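Local coordinates for protein glycosyltransferase (duf1792) (Streptococcus sanguinis, PDB 5V4A) that binds UDP in its GT-D-type glycosyltransferase domain and probably transfers sugar from a nucleotide-sugar donor, as the C-terminal part of a longer glycosyltransferase, at residues A23-F28 / T112-P117; I166-C171 / Q261-Q266; K141-V146 / N193-T198. One frame throughout, in Å; residues are numbered along the deposited sequence.

Contact 1: A23-F28 / T112-P117; sequences ASVVRF and TFISRP. With UDP (uridine-5'-diphosphate), chain C.
R27, at the end of strand 24-27, faces the short 3-10 turn 112-114, the two CA atoms of R27 and T112 standing 4.7 Å apart. The T112 hydroxyl donates to the F28 carbonyl (OG1 to O, 2.8 Å) from well above the carbonyl plane, while R27 NH1 donates to T112 O at 3.2 Å. Two residues earlier on the strand, V25 CG2 meets I114 CD1 tip to tip, and I114 CG1 lies against R27 CD. A bend at chi3 (-70°) turns the R27 guanidinium from this apolar side toward UDP. There its NH1 and NH2 both bond O1B, with NH1 3.0 Å from O1B, and NH2 adds a weak bond to O2A. S115 covers one guanidinium face with CB and gives its hydroxyl to UDP, OG to O3B being 2.6 Å; R116 NH1 reaches O2B at 3.0 Å. R27 NH2 also makes a salt bridge to D220, and R116 makes salt bridges to E227 and E248. With three beta-phosphate oxygens each taken by a different residue, and R27 spanning both phosphates, the contact forms a diphosphate-binding site whose arginines probably offset the negative charge of UDP, though each is itself paired with acidic residues.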
loop_
_atom_site.group_PDB
_atom_site.type_symbol
_atom_site.label_atom_id
_atom_site.label_comp_id
_atom_site.label_asym_id
_atom_site.label_seq_id
_atom_site.Cartn_x
_atom_site.Cartn_y
_atom_site.Cartn_z
ATOM N N ALA A 23 6.780 8.802 -10.802
ATOM C CA ALA A 23 8.093 8.780 -11.429
ATOM C C ALA A 23 8.466 7.381 -11.893
ATOM O O ALA A 23 7.971 6.372 -11.380
ATOM C CB ALA A 23 9.159 9.285 -10.456
ATOM N N SER A 24 9.341 7.333 -12.895
ATOM C CA SER A 24 10.056 6.112 -13.216
ATOM C C SER A 24 11.104 5.846 -12.139
ATOM O O SER A 24 11.456 6.729 -11.358
ATOM C CB SER A 24 10.726 6.246 -14.584
ATOM O OG SER A 24 9.769 6.239 -15.622
ATOM N N VAL A 25 11.671 4.634 -12.128
ATOM C CA VAL A 25 12.675 4.329 -11.114
ATOM C C VAL A 25 13.780 3.464 -11.699
ATOM O O VAL A 25 13.514 2.565 -12.501
ATOM C CB VAL A 25 12.052 3.641 -9.884
ATOM C CG1 VAL A 25 11.465 2.292 -10.256
ATOM C CG2 VAL A 25 13.101 3.477 -8.806
ATOM N N VAL A 26 15.018 3.755 -11.281
ATOM C CA VAL A 26 16.200 2.944 -11.567
ATOM C C VAL A 26 16.925 2.697 -10.254
ATOM O O VAL A 26 17.116 3.622 -9.456
ATOM C CB VAL A 26 17.173 3.581 -12.589
ATOM C CG1 VAL A 26 16.634 3.458 -13.972
ATOM C CG2 VAL A 26 17.564 5.048 -12.240
ATOM N N ARG A 27 17.323 1.445 -10.028
ATOM C CA ARG A 27 17.948 1.032 -8.781
ATOM C C ARG A 27 19.329 0.484 -9.095
ATOM O O ARG A 27 19.505 -0.257 -10.065
ATOM C CB ARG A 27 17.115 -0.044 -8.058
ATOM C CG ARG A 27 15.613 0.102 -8.185
ATOM C CD ARG A 27 14.879 -1.170 -7.740
ATOM N NE ARG A 27 15.156 -2.190 -8.744
ATOM C CZ ARG A 27 16.087 -3.125 -8.617
ATOM N NH1 ARG A 27 16.762 -3.235 -7.471
ATOM N NH2 ARG A 27 16.322 -3.961 -9.627
ATOM N N PHE A 28 20.307 0.826 -8.275
ATOM C CA PHE A 28 21.652 0.292 -8.446
ATOM C C PHE A 28 22.005 -0.514 -7.217
ATOM O O PHE A 28 21.856 -0.028 -6.096
ATOM C CB PHE A 28 22.664 1.413 -8.671
ATOM C CG PHE A 28 22.495 2.091 -9.979
ATOM C CD1 PHE A 28 21.684 3.209 -10.096
ATOM C CD2 PHE A 28 23.119 1.586 -11.111
ATOM C CE1 PHE A 28 21.518 3.830 -11.322
ATOM C CE2 PHE A 28 22.960 2.187 -12.334
ATOM C CZ PHE A 28 22.153 3.320 -12.442
ATOM N N THR A 112 17.237 0.990 -3.313
ATOM C CA THR A 112 17.256 -0.114 -4.264
ATOM C C THR A 112 16.518 -1.330 -3.725
ATOM O O THR A 112 16.017 -2.145 -4.506
ATOM C CB THR A 112 18.708 -0.462 -4.596
ATOM O OG1 THR A 112 19.248 0.578 -5.416
ATOM C CG2 THR A 112 18.831 -1.794 -5.325
ATOM N N PHE A 113 16.350 -1.407 -2.418
ATOM C CA PHE A 113 15.638 -2.519 -1.806
ATOM C C PHE A 113 14.113 -2.392 -1.924
ATOM O O PHE A 113 13.404 -3.146 -1.259
ATOM C CB PHE A 113 16.053 -2.646 -0.332
ATOM C CG PHE A 113 17.551 -2.812 -0.114
ATOM C CD1 PHE A 113 18.348 -3.416 -1.070
ATOM C CD2 PHE A 113 18.153 -2.352 1.050
ATOM C CE1 PHE A 113 19.716 -3.560 -0.870
ATOM C CE2 PHE A 113 19.514 -2.510 1.269
ATOM C CZ PHE A 113 20.298 -3.106 0.301
ATOM N N ILE A 114 13.583 -1.480 -2.753
ATOM C CA ILE A 114 12.148 -1.525 -3.036
ATOM C C ILE A 114 11.797 -2.797 -3.791
ATOM O O ILE A 114 10.648 -3.250 -3.752
ATOM C CB ILE A 114 11.681 -0.279 -3.821
ATOM C CG1 ILE A 114 12.433 -0.148 -5.163
ATOM C CG2 ILE A 114 11.805 0.972 -2.965
ATOM C CD1 ILE A 114 11.754 0.809 -6.134
ATOM N N SER A 115 12.756 -3.348 -4.538
ATOM C CA SER A 115 12.678 -4.686 -5.112
ATOM C C SER A 115 12.950 -5.809 -4.106
ATOM O O SER A 115 12.666 -6.970 -4.425
ATOM C CB SER A 115 13.628 -4.795 -6.305
ATOM O OG SER A 115 14.929 -4.970 -5.841
ATOM N N ARG A 116 13.614 -5.525 -2.982
ATOM C CA ARG A 116 14.114 -6.561 -2.070
ATOM C C ARG A 116 13.478 -6.417 -0.685
ATOM O O ARG A 116 14.171 -6.167 0.307
ATOM C CB ARG A 116 15.634 -6.502 -1.964
ATOM C CG ARG A 116 16.398 -6.417 -3.303
ATOM C CD ARG A 116 16.147 -7.653 -4.170
ATOM N NE ARG A 116 16.359 -8.886 -3.409
ATOM C CZ ARG A 116 17.293 -9.801 -3.684
ATOM N NH1 ARG A 116 18.124 -9.645 -4.718
ATOM N NH2 ARG A 116 17.402 -10.886 -2.924
ATOM N N PRO A 117 12.181 -6.587 -0.577
ATOM C CA PRO A 117 11.507 -6.158 0.654
ATOM C C PRO A 117 11.198 -7.270 1.650
ATOM O O PRO A 117 10.267 -7.112 2.447
ATOM C CB PRO A 117 10.214 -5.530 0.128
ATOM C CG PRO A 117 10.021 -6.088 -1.282
ATOM C CD PRO A 117 11.208 -6.972 -1.608
HETATM N N1 UDP C . 18.310 -10.739 -15.865
HETATM C C2 UDP C . 17.977 -11.061 -17.159
HETATM N N3 UDP C . 18.970 -10.866 -18.082
HETATM C C4 UDP C . 20.246 -10.391 -17.844
HETATM C C5 UDP C . 20.513 -10.067 -16.479
HETATM C C6 UDP C . 19.550 -10.236 -15.549
HETATM O O2 UDP C . 16.879 -11.493 -17.475
HETATM O O4 UDP C . 21.040 -10.256 -18.793
HETATM C "C1'" UDP C . 17.243 -10.862 -14.836
HETATM C "C2'" UDP C . 17.341 -12.016 -13.847
HETATM O "O2'" UDP C . 16.921 -13.244 -14.441
HETATM C "C3'" UDP C . 16.393 -11.506 -12.740
HETATM C "C4'" UDP C . 16.535 -9.972 -12.821
HETATM O "O4'" UDP C . 17.278 -9.707 -14.030
HETATM O "O3'" UDP C . 15.029 -11.821 -12.993
HETATM C "C5'" UDP C . 17.200 -9.310 -11.637
HETATM O "O5'" UDP C . 17.454 -7.904 -11.853
HETATM P PA UDP C . 18.271 -7.056 -10.798
HETATM O O1A UDP C . 19.727 -7.512 -10.742
HETATM O O2A UDP C . 18.017 -5.628 -11.113
HETATM O O3A UDP C . 17.606 -7.454 -9.360
HETATM P PB UDP C . 17.670 -6.822 -7.902
HETATM O O1B UDP C . 18.528 -5.568 -8.110
HETATM O O2B UDP C . 18.450 -7.887 -7.096
HETATM O O3B UDP C . 16.303 -6.515 -7.371
#

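Contact 2: I166-C171 / Q261-Q266; sequences IKRIIC and QAYDSQ
R168 and Q266 carry the polar part of this contact, through main chain and side chain at once. The R168 amide donates to the Q266 carbonyl (N to O, 2.8 Å), and the same oxygen receives a CA-H...O contact from K167 CA at 3.3 Å. Further out, R168 NE gives a nearly straight bond to Q266 OE1, 2.8 Å long with 173° at the hydrogen. The acceptor lies in the guanidinium plane, and the amide and guanidinium are nearly coplanar, so the two flat groups form one almost continuous layer. R168 NH2 adds a weak bond to the same OE1. The chain of R168 is extended from CG to NE, which carries the guanidinium out to the amide; its NH1 goes on to a salt bridge with E147, and NH2 also bonds the S153 carbonyl.

Strand 165-171 belongs to the parallel five-stranded sheet of the GT-D domain, and helix 261-266 crosses it at -72°, with 7.7 Å between the axes of the two short segments. Directly after Q266 the chain becomes strand 267-270, which lies beside 165-171 at the sheet edge; the R168 N to Q266 O bond thus lies immediately before that edge strand.

Aromatic and apolar contacts complete the interface. Y263 CD2 sits over one face of the R168 guanidinium, offset toward its rim and 3.6 Å from NE, with the ring and guanidinium planes 57° apart. R152 makes a cation-pi contact with the same ring. I170 and Y263 reach toward each other from opposite directions, I170 CD1 lying 3.4 Å from Y263 OH. On the other flank, the I166 side chain packs against the Q266 amide, I166 CG2 lying 3.6 Å from Q266 OE1.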
loop_
_atom_site.group_PDB
_atom_site.type_symbol
_atom_site.label_atom_id
_atom_site.label_comp_id
_atom_site.label_asym_id
_atom_site.label_seq_id
_atom_site.Cartn_x
_atom_site.Cartn_y
_atom_site.Cartn_z
ATOM N N ILE A 166 -1.402 -7.978 -19.518
ATOM C CA ILE A 166 0.047 -8.159 -19.542
ATOM C C ILE A 166 0.484 -8.542 -20.951
ATOM O O ILE A 166 -0.080 -9.459 -21.565
ATOM C CB ILE A 166 0.517 -9.235 -18.535
ATOM C CG1 ILE A 166 0.108 -8.876 -17.105
ATOM C CG2 ILE A 166 2.026 -9.417 -18.610
ATOM C CD1 ILE A 166 0.440 -9.994 -16.116
ATOM N N LYS A 167 1.471 -7.813 -21.469
ATOM C CA LYS A 167 2.275 -8.237 -22.603
ATOM C C LYS A 167 3.716 -8.366 -22.125
ATOM O O LYS A 167 4.167 -7.617 -21.246
ATOM C CB LYS A 167 2.179 -7.239 -23.784
ATOM C CG LYS A 167 0.858 -7.308 -24.546
ATOM C CD LYS A 167 0.792 -6.321 -25.677
ATOM C CE LYS A 167 -0.391 -6.577 -26.586
ATOM N NZ LYS A 167 -0.507 -5.517 -27.624
ATOM N N ARG A 168 4.447 -9.310 -22.710
ATOM C CA ARG A 168 5.834 -9.508 -22.322
ATOM C C ARG A 168 6.752 -9.536 -23.535
ATOM O O ARG A 168 6.440 -10.138 -24.569
ATOM C CB ARG A 168 6.065 -10.821 -21.489
ATOM C CG ARG A 168 5.016 -11.126 -20.425
ATOM C CD ARG A 168 5.288 -12.432 -19.643
ATOM N NE ARG A 168 4.426 -12.570 -18.465
ATOM C CZ ARG A 168 4.827 -12.603 -17.190
ATOM N NH1 ARG A 168 6.108 -12.505 -16.865
ATOM N NH2 ARG A 168 3.923 -12.719 -16.215
ATOM N N ILE A 169 7.889 -8.865 -23.374
ATOM C CA ILE A 169 9.020 -8.912 -24.284
ATOM C C ILE A 169 10.072 -9.750 -23.582
ATOM O O ILE A 169 10.564 -9.348 -22.522
ATOM C CB ILE A 169 9.571 -7.505 -24.570
ATOM C CG1 ILE A 169 8.509 -6.567 -25.157
ATOM C CG2 ILE A 169 10.815 -7.571 -25.451
ATOM C CD1 ILE A 169 8.046 -6.903 -26.522
ATOM N N ILE A 170 10.406 -10.912 -24.149
ATOM C CA ILE A 170 11.332 -11.863 -23.534
ATOM C C ILE A 170 12.734 -11.653 -24.102
ATOM O O ILE A 170 12.923 -11.650 -25.326
ATOM C CB ILE A 170 10.879 -13.315 -23.769
ATOM C CG1 ILE A 170 9.492 -13.592 -23.173
ATOM C CG2 ILE A 170 11.905 -14.269 -23.188
ATOM C CD1 ILE A 170 9.262 -13.076 -21.753
ATOM N N CYS A 171 13.722 -11.509 -23.208
ATOM C CA CYS A 171 15.090 -11.105 -23.528
ATOM C C CYS A 171 16.065 -12.203 -23.137
ATOM O O CYS A 171 15.636 -13.190 -22.523
ATOM C CB CYS A 171 15.409 -9.813 -22.783
ATOM S SG CYS A 171 14.241 -8.506 -23.161
ATOM N N GLN A 261 0.109 -21.453 -19.566
ATOM C CA GLN A 261 -0.572 -20.995 -20.768
ATOM C C GLN A 261 -0.877 -19.504 -20.743
ATOM O O GLN A 261 -0.939 -18.885 -21.807
ATOM C CB GLN A 261 -1.862 -21.787 -20.978
ATOM C CG GLN A 261 -1.630 -23.217 -21.413
ATOM C CD GLN A 261 -0.949 -23.286 -22.764
ATOM O OE1 GLN A 261 0.063 -23.967 -22.932
ATOM N NE2 GLN A 261 -1.498 -22.567 -23.738
ATOM N N ALA A 262 -1.090 -18.912 -19.568
ATOM C CA ALA A 262 -1.234 -17.458 -19.512
ATOM C C ALA A 262 0.068 -16.774 -19.898
ATOM O O ALA A 262 0.071 -15.827 -20.698
ATOM C CB ALA A 262 -1.692 -17.017 -18.118
ATOM N N TYR A 263 1.189 -17.248 -19.343
ATOM C CA TYR A 263 2.494 -16.690 -19.690
ATOM C C TYR A 263 2.736 -16.793 -21.188
ATOM O O TYR A 263 3.099 -15.807 -21.839
ATOM C CB TYR A 263 3.599 -17.413 -18.902
ATOM C CG TYR A 263 5.018 -17.074 -19.331
ATOM C CD1 TYR A 263 5.713 -17.897 -20.212
ATOM C CD2 TYR A 263 5.681 -15.968 -18.806
ATOM C CE1 TYR A 263 7.010 -17.601 -20.595
ATOM C CE2 TYR A 263 6.982 -15.667 -19.184
ATOM C CZ TYR A 263 7.637 -16.488 -20.076
ATOM O OH TYR A 263 8.929 -16.202 -20.440
ATOM N N ASP A 264 2.530 -17.993 -21.755
ATOM C CA ASP A 264 2.758 -18.194 -23.184
ATOM C C ASP A 264 1.978 -17.189 -24.016
ATOM O O ASP A 264 2.509 -16.611 -24.969
ATOM C CB ASP A 264 2.340 -19.603 -23.605
ATOM C CG ASP A 264 3.277 -20.681 -23.101
ATOM O OD1 ASP A 264 4.391 -20.337 -22.651
ATOM O OD2 ASP A 264 2.890 -21.876 -23.171
ATOM N N SER A 265 0.717 -16.964 -23.658
ATOM C CA SER A 265 -0.158 -16.080 -24.413
ATOM C C SER A 265 0.194 -14.615 -24.245
ATOM O O SER A 265 -0.351 -13.789 -24.979
ATOM C CB SER A 265 -1.616 -16.286 -23.988
ATOM O OG SER A 265 -1.869 -15.754 -22.694
ATOM N N GLN A 266 1.014 -14.267 -23.264
ATOM C CA GLN A 266 1.349 -12.869 -23.038
ATOM C C GLN A 266 2.581 -12.440 -23.811
ATOM O O GLN A 266 2.865 -11.241 -23.882
ATOM C CB GLN A 266 1.576 -12.586 -21.551
ATOM C CG GLN A 266 0.297 -12.624 -20.715
ATOM C CD GLN A 266 0.571 -12.919 -19.252
ATOM O OE1 GLN A 266 1.723 -12.953 -18.819
ATOM N NE2 GLN A 266 -0.494 -13.129 -18.479
#

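Contact 3: K141-V146 / N193-T198; sequences KDLLIV and NRLILT
In R194, CG lies anti to the carbonyl carbon (chi1 -50°) and the chain then runs extended to NE, which carries the guanidinium across D142 to the L143 carbonyl; L195 instead has CG anti to its backbone N (chi1 170°), placing its branch beside L143. R194 directly precedes strand 195-199, which lies parallel to and beside strand 142-148 in the five-stranded sheet of the GT-D fold. The short strand axes diverge by 28° and approach to 4.6 Å. Bridges pair L143 with L195, L144 with I196, I145 with L197 and V146 with T198.

The bonding alternates as parallel strands require. L195 N donates to D142 O, L144 N to L195 O at 2.8 Å, L197 N to L144 O, and V146 N to L197 O. CA-H...O contacts fill in between them, for example I196 CA to L144 O.

Side chains alternate between the two sheet faces. On one, L143 and L195 lie side by side with their CD2 atoms 3.8 Å apart, and L143 CD1 reaches L197 CD1 at 3.9 Å. On the other, V146 and I196 run alongside each other, their CG2 atoms 4.0 Å apart, with helix 201-213 packed against V146 and T198.

At the start of the strands, D142 CB sits over one face of the R194 guanidinium. R194 NH1 bonds L143 O at 3.0 Å from above the carbonyl plane, and S165 OG is hydrogen-bonded to both R194 NH1 and D142 OD1. At the last bridged pair of the two segments, T198 OG1 donates to V146 O at 3.1 Å.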
loop_
_atom_site.group_PDB
_atom_site.type_symbol
_atom_site.label_atom_id
_atom_site.label_comp_id
_atom_site.label_asym_id
_atom_site.label_seq_id
_atom_site.Cartn_x
_atom_site.Cartn_y
_atom_site.Cartn_z
ATOM N N LYS A 141 -3.676 -1.614 -14.400
ATOM C CA LYS A 141 -2.898 -1.029 -15.484
ATOM C C LYS A 141 -2.657 -2.081 -16.555
ATOM O O LYS A 141 -2.527 -3.268 -16.251
ATOM C CB LYS A 141 -1.547 -0.511 -14.980
ATOM C CG LYS A 141 -1.626 0.549 -13.887
ATOM C CD LYS A 141 -2.239 1.836 -14.388
ATOM C CE LYS A 141 -2.043 2.952 -13.386
ATOM N NZ LYS A 141 -0.618 3.012 -12.956
ATOM N N ASP A 142 -2.597 -1.653 -17.814
ATOM C CA ASP A 142 -2.037 -2.523 -18.841
ATOM C C ASP A 142 -0.518 -2.444 -18.773
ATOM O O ASP A 142 0.063 -1.355 -18.795
ATOM C CB ASP A 142 -2.519 -2.157 -20.243
ATOM C CG ASP A 142 -4.025 -2.165 -20.369
ATOM O OD1 ASP A 142 -4.651 -3.220 -20.144
ATOM O OD2 ASP A 142 -4.583 -1.099 -20.722
ATOM N N LEU A 143 0.122 -3.603 -18.674
ATOM C CA LEU A 143 1.541 -3.710 -18.370
ATOM C C LEU A 143 2.310 -4.232 -19.583
ATOM O O LEU A 143 1.806 -5.080 -20.329
ATOM C CB LEU A 143 1.741 -4.665 -17.178
ATOM C CG LEU A 143 1.173 -4.227 -15.822
ATOM C CD1 LEU A 143 1.486 -5.259 -14.739
ATOM C CD2 LEU A 143 1.706 -2.864 -15.411
ATOM N N LEU A 144 3.529 -3.723 -19.778
ATOM C CA LEU A 144 4.509 -4.322 -20.685
ATOM C C LEU A 144 5.690 -4.764 -19.831
ATOM O O LEU A 144 6.434 -3.939 -19.294
ATOM C CB LEU A 144 4.929 -3.354 -21.791
ATOM C CG LEU A 144 5.869 -4.023 -22.818
ATOM C CD1 LEU A 144 5.261 -5.251 -23.532
ATOM C CD2 LEU A 144 6.329 -2.983 -23.829
ATOM N N ILE A 145 5.846 -6.069 -19.687
ATOM C CA ILE A 145 6.874 -6.648 -18.847
ATOM C C ILE A 145 8.065 -7.011 -19.725
ATOM O O ILE A 145 7.921 -7.770 -20.688
ATOM C CB ILE A 145 6.316 -7.868 -18.102
ATOM C CG1 ILE A 145 5.361 -7.422 -16.997
ATOM C CG2 ILE A 145 7.402 -8.748 -17.611
ATOM C CD1 ILE A 145 4.765 -8.573 -16.205
ATOM N N VAL A 146 9.233 -6.471 -19.393
ATOM C CA VAL A 146 10.471 -6.700 -20.143
ATOM C C VAL A 146 11.437 -7.448 -19.233
ATOM O O VAL A 146 11.970 -6.870 -18.276
ATOM C CB VAL A 146 11.073 -5.378 -20.639
ATOM C CG1 VAL A 146 12.214 -5.657 -21.611
ATOM C CG2 VAL A 146 9.985 -4.532 -21.318
ATOM N N ASN A 193 0.274 2.674 -24.576
ATOM C CA ASN A 193 0.270 3.453 -23.349
ATOM C C ASN A 193 0.483 2.587 -22.105
ATOM O O ASN A 193 0.156 3.020 -20.998
ATOM C CB ASN A 193 -1.035 4.241 -23.255
ATOM C CG ASN A 193 -1.161 5.288 -24.359
ATOM O OD1 ASN A 193 -0.348 6.210 -24.442
ATOM N ND2 ASN A 193 -2.174 5.145 -25.213
ATOM N N ARG A 194 1.064 1.390 -22.253
ATOM C CA ARG A 194 1.199 0.496 -21.104
ATOM C C ARG A 194 2.291 0.969 -20.148
ATOM O O ARG A 194 3.249 1.643 -20.540
ATOM C CB ARG A 194 1.500 -0.943 -21.541
ATOM C CG ARG A 194 0.575 -1.491 -22.603
ATOM C CD ARG A 194 0.995 -2.847 -23.169
ATOM N NE ARG A 194 -0.159 -3.536 -23.750
ATOM C CZ ARG A 194 -1.008 -4.328 -23.089
ATOM N NH1 ARG A 194 -0.816 -4.615 -21.802
ATOM N NH2 ARG A 194 -2.038 -4.868 -23.737
ATOM N N LEU A 195 2.138 0.605 -18.874
ATOM C CA LEU A 195 3.198 0.806 -17.892
ATOM C C LEU A 195 4.276 -0.252 -18.106
ATOM O O LEU A 195 3.964 -1.443 -18.185
ATOM C CB LEU A 195 2.645 0.702 -16.473
ATOM C CG LEU A 195 3.622 0.640 -15.291
ATOM C CD1 LEU A 195 4.469 1.882 -15.227
ATOM C CD2 LEU A 195 2.852 0.452 -13.977
ATOM N N ILE A 196 5.534 0.181 -18.216
ATOM C CA ILE A 196 6.643 -0.725 -18.513
ATOM C C ILE A 196 7.299 -1.121 -17.197
ATOM O O ILE A 196 7.699 -0.251 -16.415
ATOM C CB ILE A 196 7.667 -0.071 -19.460
ATOM C CG1 ILE A 196 6.995 0.299 -20.785
ATOM C CG2 ILE A 196 8.817 -1.042 -19.739
ATOM C CD1 ILE A 196 7.711 1.411 -21.566
ATOM N N LEU A 197 7.405 -2.429 -16.948
ATOM C CA LEU A 197 8.142 -2.984 -15.816
ATOM C C LEU A 197 9.312 -3.795 -16.347
ATOM O O LEU A 197 9.154 -4.556 -17.300
ATOM C CB LEU A 197 7.286 -3.914 -14.942
ATOM C CG LEU A 197 5.902 -3.477 -14.480
ATOM C CD1 LEU A 197 5.154 -4.594 -13.668
ATOM C CD2 LEU A 197 6.081 -2.217 -13.678
ATOM N N THR A 198 10.479 -3.660 -15.728
ATOM C CA THR A 198 11.636 -4.381 -16.243
ATOM C C THR A 198 12.355 -5.120 -15.118
ATOM O O THR A 198 12.461 -4.631 -13.983
ATOM C CB THR A 198 12.595 -3.440 -17.027
ATOM O OG1 THR A 198 13.557 -4.223 -17.747
ATOM C CG2 THR A 198 13.325 -2.492 -16.107
#

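In the fold
Contacts 1 and 3 are buried, whereas contact 2 is only partly so, and its centre lies about 19 Å from the centre of the chain. Contacts 2 and 3 share the five-stranded sheet: strands 142-148 and 165-171 are neighbours in it, joined where I145 N meets K167 O at 2.8 Å. Contact 1 joins strand 24-27 of the three-stranded sheet to the loop after strand 110-111, its nearest atoms about 6 Å from contact 3 and 14 Å from contact 2. The chemistry follows position: charged and hydroxyl groups turned to a ligand in contact 1, regular backbone bonding with aliphatic packing in contact 3, and an arginine-amide-aromatic cluster where a C-terminal helix meets the sheet in contact 2.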